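Local coordinates for protein adenylate isopentenyltransferase (Humulus lupulus, PDB 3A8T) that transfers an isopentenyl group from dimethylallyl diphosphate to ATP, ADP or AMP, a step of cytokinin biosynthesis in hop, at residues L191-R194 / V195-L199; N85-V89 / P90-G94; R269-K272 / E273-H277. One frame throughout, in Å; residues are numbered along the deposited sequence.

Contact 1: residues L191-R194 / V195-L199; sequences LAKR and VDDML
K193 and D197, one helical turn apart, join in a salt bridge in which NZ of K193 lies 2.8 Å from OD2 of D197. The lysine leaves the helix with CG anti to its own backbone N (chi1 165°), runs extended as far as CE and then bends at its last torsion (chi4 -54°), which turns the ammonium back onto the carboxylate. OD1 of D197 is the more distant oxygen, 3.4 Å from NZ of K193, so the grip is mainly one-armed. Were D197 replaced by an alanine, the ammonium of K193 would probably lose this counter-charge and its long chain be free to swing away from the helix.

One residue on, R194 and M198 cross at a slant. SD of M198 is 4.1 Å from CG of R194 and packs closer to the backbone, 3.4 Å from O of R194, an oxygen that also takes the N-H of M198 at 3.0 Å. The R194 chain, straight through CG and CD, is bent at chi3, and CD1 of L191 sits 3.6 Å above one face of its guanidinium, toward the rim. NH2 of R194 is hydrogen-bonded to T49, whereas NE is buried without a polar partner.

Beneath these side chains run the i to i+4 backbone bonds; that from N of D197 to O of K193, 2.9 Å long, is fairly straight at 156°. On another side of the helix, OD1 of D196 forms a salt bridge with K272 of helix 257-289, and V195 packs on I271. The arrangement is an i/i+4 ion pair on an amphipathic helix, whose R194 points to the ATP-binding P-loop (Walker A motif), its side chain about 4 Å (nearest atoms) from a phosphate ion probably taken from the crystallisation liquor.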
loop_
_atom_site.group_PDB
_atom_site.type_symbol
_atom_site.label_atom_id
_atom_site.label_comp_id
_atom_site.label_asym_id
_atom_site.label_seq_id
_atom_site.Cartn_x
_atom_site.Cartn_y
_atom_site.Cartn_z
ATOM N N LEU A 191 -10.239 -6.407 3.508
ATOM C CA LEU A 191 -9.221 -6.829 2.553
ATOM C C LEU A 191 -9.695 -7.888 1.545
ATOM O O LEU A 191 -9.254 -7.888 0.424
ATOM C CB LEU A 191 -8.025 -7.354 3.300
ATOM C CG LEU A 191 -6.780 -6.501 3.573
ATOM C CD1 LEU A 191 -6.893 -5.045 3.144
ATOM C CD2 LEU A 191 -6.438 -6.686 5.016
ATOM N N ALA A 192 -10.599 -8.769 1.958
ATOM C CA ALA A 192 -11.167 -9.775 1.079
ATOM C C ALA A 192 -12.128 -9.024 0.190
ATOM O O ALA A 192 -12.185 -9.272 -1.008
ATOM C CB ALA A 192 -11.949 -10.860 1.882
ATOM N N LYS A 193 -12.924 -8.139 0.763
ATOM C CA LYS A 193 -13.834 -7.411 -0.081
ATOM C C LYS A 193 -13.047 -6.604 -1.139
ATOM O O LYS A 193 -13.389 -6.599 -2.326
ATOM C CB LYS A 193 -14.677 -6.498 0.773
ATOM C CG LYS A 193 -15.420 -5.431 0.010
ATOM C CD LYS A 193 -15.876 -4.349 0.962
ATOM C CE LYS A 193 -16.860 -3.389 0.276
ATOM N NZ LYS A 193 -16.282 -2.815 -1.022
ATOM N N ARG A 194 -11.977 -5.943 -0.719
ATOM C CA ARG A 194 -11.198 -5.154 -1.634
ATOM C C ARG A 194 -10.618 -6.049 -2.778
ATOM O O ARG A 194 -10.461 -5.604 -3.902
ATOM C CB ARG A 194 -10.106 -4.444 -0.848
ATOM C CG ARG A 194 -9.317 -3.516 -1.671
ATOM C CD ARG A 194 -8.306 -2.720 -0.884
ATOM N NE ARG A 194 -7.121 -3.516 -0.566
ATOM C CZ ARG A 194 -5.944 -3.024 -0.174
ATOM N NH1 ARG A 194 -5.760 -1.707 -0.025
ATOM N NH2 ARG A 194 -4.938 -3.870 0.018
ATOM N N VAL A 195 -10.316 -7.307 -2.498
ATOM C CA VAL A 195 -9.809 -8.114 -3.565
ATOM C C VAL A 195 -10.945 -8.222 -4.589
ATOM O O VAL A 195 -10.716 -8.071 -5.792
ATOM C CB VAL A 195 -9.333 -9.519 -3.079
ATOM C CG1 VAL A 195 -9.150 -10.467 -4.311
ATOM C CG2 VAL A 195 -7.984 -9.403 -2.326
ATOM N N ASP A 196 -12.175 -8.445 -4.113
ATOM C CA ASP A 196 -13.339 -8.529 -5.004
ATOM C C ASP A 196 -13.509 -7.223 -5.819
ATOM O O ASP A 196 -13.757 -7.267 -7.005
ATOM C CB ASP A 196 -14.606 -8.825 -4.183
ATOM C CG ASP A 196 -14.771 -10.330 -3.832
ATOM O OD1 ASP A 196 -13.788 -11.096 -3.860
ATOM O OD2 ASP A 196 -15.895 -10.756 -3.514
ATOM N N ASP A 197 -13.365 -6.063 -5.203
ATOM C CA ASP A 197 -13.471 -4.793 -5.936
ATOM C C ASP A 197 -12.366 -4.639 -7.004
ATOM O O ASP A 197 -12.574 -4.009 -7.992
ATOM C CB ASP A 197 -13.370 -3.578 -4.996
ATOM C CG ASP A 197 -14.484 -3.508 -3.925
ATOM O OD1 ASP A 197 -15.396 -4.382 -3.879
ATOM O OD2 ASP A 197 -14.429 -2.557 -3.097
ATOM N N MET A 198 -11.173 -5.162 -6.751
ATOM C CA MET A 198 -10.042 -5.121 -7.714
ATOM C C MET A 198 -10.357 -6.023 -8.903
ATOM O O MET A 198 -10.030 -5.699 -10.031
ATOM C CB MET A 198 -8.735 -5.612 -7.063
ATOM C CG MET A 198 -8.189 -4.593 -6.060
ATOM S SD MET A 198 -7.222 -5.218 -4.711
ATOM C CE MET A 198 -5.863 -5.873 -5.516
ATOM N N LEU A 199 -10.993 -7.158 -8.645
ATOM C CA LEU A 199 -11.333 -8.065 -9.738
ATOM C C LEU A 199 -12.444 -7.408 -10.532
ATOM O O LEU A 199 -12.432 -7.446 -11.749
ATOM C CB LEU A 199 -11.849 -9.435 -9.238
ATOM C CG LEU A 199 -11.051 -10.731 -9.014
ATOM C CD1 LEU A 199 -9.794 -10.757 -9.878
ATOM C CD2 LEU A 199 -10.734 -10.886 -7.524
#

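Contact 2: residues N85-V89 / P90-G94; sequences NKISV and PDRGG
From I87 to S88 the backbone is extended, then it coils at V89 into a short 3-10 turn over P90-R92, closed by the bond from N of R92 to O of V89 (2.9 Å). R92 folds back along this turn, its chain extended from CG to NE, and holds O of I87 side-on with two nitrogens: NH2 of R92 at 2.7 Å from that oxygen and NE at 3.1 Å. The oxygen lies 7° out of the guanidinium plane, while CG2 of V89 sits 3.8 Å above the centre of one face; the paired bonds fix the rotation of the guanidinium. CG2 of I87 packs 3.4 Å from NE of R92. S88 closes the start of the turn in the manner of an N-cap: with OG lying between its own N and C (chi1 74°), the hydroxyl accepts from N of D91 at 3.3 Å and gives a weak bond to OD2 of D91. A water bridges O of V89 and N of G94. The turn lies on the surface, in the loop between strands 66-70 and 97-98; I87 packs inward on the ATP-binding residue S54 and on I58 of helix 53-61, and both I87 and R92 touch H97 of strand 97-98.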
loop_
_atom_site.group_PDB
_atom_site.type_symbol
_atom_site.label_atom_id
_atom_site.label_comp_id
_atom_site.label_asym_id
_atom_site.label_seq_id
_atom_site.Cartn_x
_atom_site.Cartn_y
_atom_site.Cartn_z
ATOM N N ASN A 85 -3.015 -1.292 -5.831
ATOM C CA ASN A 85 -3.927 -0.452 -5.106
ATOM C C ASN A 85 -3.447 0.999 -5.064
ATOM O O ASN A 85 -3.477 1.641 -4.000
ATOM C CB ASN A 85 -4.127 -1.002 -3.696
ATOM C CG ASN A 85 -4.304 -2.570 -3.661
ATOM O OD1 ASN A 85 -3.334 -3.343 -3.329
ATOM N ND2 ASN A 85 -5.522 -3.037 -3.981
ATOM N N LYS A 86 -2.966 1.524 -6.194
ATOM C CA LYS A 86 -2.530 2.920 -6.187
ATOM C C LYS A 86 -3.759 3.821 -6.072
ATOM O O LYS A 86 -4.777 3.595 -6.723
ATOM C CB LYS A 86 -1.809 3.301 -7.463
ATOM C CG LYS A 86 -0.464 2.806 -7.640
ATOM C CD LYS A 86 0.017 3.304 -8.961
ATOM C CE LYS A 86 1.451 2.889 -9.225
ATOM N NZ LYS A 86 1.639 1.483 -9.593
ATOM N N ILE A 87 -3.678 4.828 -5.225
ATOM C CA ILE A 87 -4.787 5.739 -5.123
ATOM C C ILE A 87 -5.043 6.362 -6.532
ATOM O O ILE A 87 -4.105 6.858 -7.156
ATOM C CB ILE A 87 -4.476 6.841 -4.043
ATOM C CG1 ILE A 87 -5.670 7.821 -3.921
ATOM C CG2 ILE A 87 -3.207 7.610 -4.425
ATOM C CD1 ILE A 87 -5.733 8.589 -2.556
ATOM N N SER A 88 -6.295 6.364 -7.017
ATOM C CA SER A 88 -6.605 6.966 -8.344
ATOM C C SER A 88 -6.256 8.441 -8.360
ATOM O O SER A 88 -6.341 9.101 -7.303
ATOM C CB SER A 88 -8.081 6.845 -8.711
ATOM O OG SER A 88 -8.904 7.731 -7.976
ATOM N N VAL A 89 -5.885 8.962 -9.532
ATOM C CA VAL A 89 -5.488 10.356 -9.628
ATOM C C VAL A 89 -6.665 11.276 -9.290
ATOM O O VAL A 89 -6.497 12.251 -8.567
ATOM C CB VAL A 89 -4.868 10.665 -11.028
ATOM C CG1 VAL A 89 -4.181 12.001 -11.042
ATOM C CG2 VAL A 89 -3.823 9.613 -11.353
ATOM N N PRO A 90 -7.873 10.983 -9.782
ATOM C CA PRO A 90 -8.993 11.867 -9.430
ATOM C C PRO A 90 -9.124 12.003 -7.924
ATOM O O PRO A 90 -9.429 13.063 -7.403
ATOM C CB PRO A 90 -10.194 11.149 -10.048
ATOM C CG PRO A 90 -9.600 10.560 -11.292
ATOM C CD PRO A 90 -8.253 10.040 -10.845
ATOM N N ASP A 91 -8.858 10.919 -7.217
ATOM C CA ASP A 91 -8.927 10.930 -5.763
ATOM C C ASP A 91 -7.758 11.532 -5.012
ATOM O O ASP A 91 -7.783 11.522 -3.811
ATOM C CB ASP A 91 -9.175 9.519 -5.222
ATOM C CG ASP A 91 -10.542 8.985 -5.614
ATOM O OD1 ASP A 91 -11.484 9.787 -5.928
ATOM O OD2 ASP A 91 -10.695 7.744 -5.605
ATOM N N ARG A 92 -6.720 12.010 -5.685
ATOM C CA ARG A 92 -5.619 12.651 -4.987
ATOM C C ARG A 92 -5.911 14.130 -4.723
ATOM O O ARG A 92 -5.128 14.816 -4.069
ATOM C CB ARG A 92 -4.318 12.495 -5.757
ATOM C CG ARG A 92 -4.007 11.072 -6.065
ATOM C CD ARG A 92 -2.635 10.890 -6.740
ATOM N NE ARG A 92 -2.564 9.495 -7.176
ATOM C CZ ARG A 92 -1.742 8.976 -8.082
ATOM N NH1 ARG A 92 -0.824 9.713 -8.707
ATOM N NH2 ARG A 92 -1.915 7.708 -8.396
ATOM N N GLY A 93 -7.042 14.624 -5.241
ATOM C CA GLY A 93 -7.469 15.999 -4.988
ATOM C C GLY A 93 -6.507 17.087 -5.408
ATOM O O GLY A 93 -6.515 18.178 -4.890
ATOM N N GLY A 94 -5.666 16.775 -6.362
ATOM C CA GLY A 94 -4.747 17.768 -6.831
ATOM C C GLY A 94 -3.549 17.765 -5.945
ATOM O O GLY A 94 -2.682 18.610 -6.089
HETATM O O HOH W 1 -5.449 14.755 -8.367
#

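Contact 3: residues R269-K272 / E273-H277; sequences RAIK and ENTCH
T275 returns to O of I271 with two donors, its hydroxyl and its own backbone N-H. OG1 of T275 lies 2.7 Å from that oxygen, and N of T275 lies 3.2 Å from it; the two come from opposite faces of the carbonyl plane. The torsion that sets OG1 beside the backbone N (chi1 -69°) turns the hydroxyl back down the helix, so that a polar group on a buried residue is satisfied by the carbonyl one turn earlier, and CG2 is left to carry the apolar packing.

The neighbouring carbonyls are taken up by the regular i to i+4 pattern. O of R269 receives N of E273 at 2.9 Å in a nearly straight bond (166°), and O of A270 receives N of N274, also at 2.9 Å. O of K272 accepts N of C276 at 3.0 Å and, weakly, N of T275; SG of C276 lies 3.1 Å from this oxygen as well. E273 and R269 carry opposite charges on the exposed side, but NE of R269 and OE1 of E273 remain 4.8 Å apart, too far for direct contact.

Two side chains find their polar partners on other helices: NZ of K272 has D196 of helix 184-201, and ND2 of N274 is hydrogen-bonded to E236 of helix 234-243. Residues 269-277 lie midway along the long helix 257-289, with K272, I271 and T275 packed against helix 184-201, A270 and I271 against helix 234-243, and N274 and T275 touching the ATP-binding residue I232 in a loop.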
loop_
_atom_site.group_PDB
_atom_site.type_symbol
_atom_site.label_atom_id
_atom_site.label_comp_id
_atom_site.label_asym_id
_atom_site.label_seq_id
_atom_site.Cartn_x
_atom_site.Cartn_y
_atom_site.Cartn_z
ATOM N N ARG A 269 -8.638 -17.155 -3.627
ATOM C CA ARG A 269 -8.522 -17.390 -2.166
ATOM C C ARG A 269 -7.092 -17.161 -1.744
ATOM O O ARG A 269 -6.824 -16.670 -0.658
ATOM C CB ARG A 269 -8.793 -18.845 -1.726
ATOM C CG ARG A 269 -10.103 -19.470 -2.103
ATOM C CD ARG A 269 -10.089 -21.005 -1.834
ATOM N NE ARG A 269 -10.194 -21.384 -0.421
ATOM C CZ ARG A 269 -10.463 -22.629 0.027
ATOM N NH1 ARG A 269 -10.653 -23.643 -0.836
ATOM N NH2 ARG A 269 -10.574 -22.871 1.346
ATOM N N ALA A 270 -6.174 -17.551 -2.611
ATOM C CA ALA A 270 -4.786 -17.416 -2.277
ATOM C C ALA A 270 -4.435 -15.977 -2.162
ATOM O O ALA A 270 -3.697 -15.625 -1.292
ATOM C CB ALA A 270 -3.880 -18.135 -3.309
ATOM N N ILE A 271 -4.987 -15.154 -3.038
ATOM C CA ILE A 271 -4.730 -13.722 -3.038
ATOM C C ILE A 271 -5.290 -13.074 -1.776
ATOM O O ILE A 271 -4.643 -12.212 -1.167
ATOM C CB ILE A 271 -5.368 -13.051 -4.278
ATOM C CG1 ILE A 271 -4.519 -13.289 -5.512
ATOM C CG2 ILE A 271 -5.533 -11.576 -4.046
ATOM C CD1 ILE A 271 -5.090 -12.639 -6.722
ATOM N N LYS A 272 -6.495 -13.481 -1.382
ATOM C CA LYS A 272 -7.142 -12.915 -0.198
ATOM C C LYS A 272 -6.324 -13.269 1.016
ATOM O O LYS A 272 -6.043 -12.422 1.849
ATOM C CB LYS A 272 -8.560 -13.456 -0.076
ATOM C CG LYS A 272 -9.486 -12.861 -1.144
ATOM C CD LYS A 272 -10.895 -13.359 -1.042
ATOM C CE LYS A 272 -11.775 -12.507 -1.911
ATOM N NZ LYS A 272 -13.196 -12.933 -1.946
ATOM N N GLU A 273 -5.944 -14.542 1.083
ATOM C CA GLU A 273 -5.094 -15.098 2.137
ATOM C C GLU A 273 -3.729 -14.468 2.279
ATOM O O GLU A 273 -3.299 -14.208 3.381
ATOM C CB GLU A 273 -4.867 -16.581 1.888
ATOM C CG GLU A 273 -5.672 -17.487 2.772
ATOM C CD GLU A 273 -5.451 -18.927 2.386
ATOM O OE1 GLU A 273 -6.393 -19.534 1.782
ATOM O OE2 GLU A 273 -4.313 -19.429 2.667
ATOM N N ASN A 274 -3.012 -14.306 1.172
ATOM C CA ASN A 274 -1.691 -13.689 1.233
ATOM C C ASN A 274 -1.764 -12.258 1.739
ATOM O O ASN A 274 -0.886 -11.782 2.410
ATOM C CB ASN A 274 -1.025 -13.759 -0.143
ATOM C CG ASN A 274 -0.630 -15.208 -0.493
ATOM O OD1 ASN A 274 -0.535 -16.027 0.411
ATOM N ND2 ASN A 274 -0.434 -15.526 -1.762
ATOM N N THR A 275 -2.880 -11.612 1.444
ATOM C CA THR A 275 -3.136 -10.218 1.782
ATOM C C THR A 275 -3.373 -10.102 3.263
ATOM O O THR A 275 -2.858 -9.219 3.939
ATOM C CB THR A 275 -4.350 -9.747 1.004
ATOM O OG1 THR A 275 -4.020 -9.677 -0.394
ATOM C CG2 THR A 275 -4.833 -8.415 1.529
ATOM N N CYS A 276 -4.145 -11.069 3.742
ATOM C CA CYS A 276 -4.494 -11.196 5.106
ATOM C C CYS A 276 -3.237 -11.505 5.906
ATOM O O CYS A 276 -3.037 -10.925 6.969
ATOM C CB CYS A 276 -5.608 -12.254 5.230
ATOM S SG CYS A 276 -7.254 -11.615 4.562
ATOM N N HIS A 277 -2.382 -12.390 5.407
ATOM C CA HIS A 277 -1.149 -12.695 6.117
ATOM C C HIS A 277 -0.198 -11.507 6.128
ATOM O O HIS A 277 0.490 -11.271 7.108
ATOM C CB HIS A 277 -0.435 -13.887 5.471
ATOM C CG HIS A 277 -0.948 -15.213 5.939
ATOM N ND1 HIS A 277 -1.102 -16.298 5.100
ATOM C CD2 HIS A 277 -1.360 -15.620 7.162
ATOM C CE1 HIS A 277 -1.593 -17.311 5.787
ATOM N NE2 HIS A 277 -1.759 -16.924 7.039
#

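How the contacts relate
Along the chain contact 2 comes first, in the loop leading to strand 97-98, an outermost strand of the parallel sheet, followed by contact 1 on helix 184-201 and contact 3 on helix 257-289. Contacts 1 and 3 have centres about 11 Å apart and meet directly, through a salt bridge and apolar packing, so the two helices pack against each other here, both near the ATP site. Contact 2 is about 18 Å from contact 1, centre to centre, and reaches it through N85, which packs on M198 and touches ATP. Contacts 2 and 3 do not touch; their centres, about 25 Å apart, lie on opposite sides of the chain's centre. Contact 1 therefore joins the loop to the long helix beside the nucleotide.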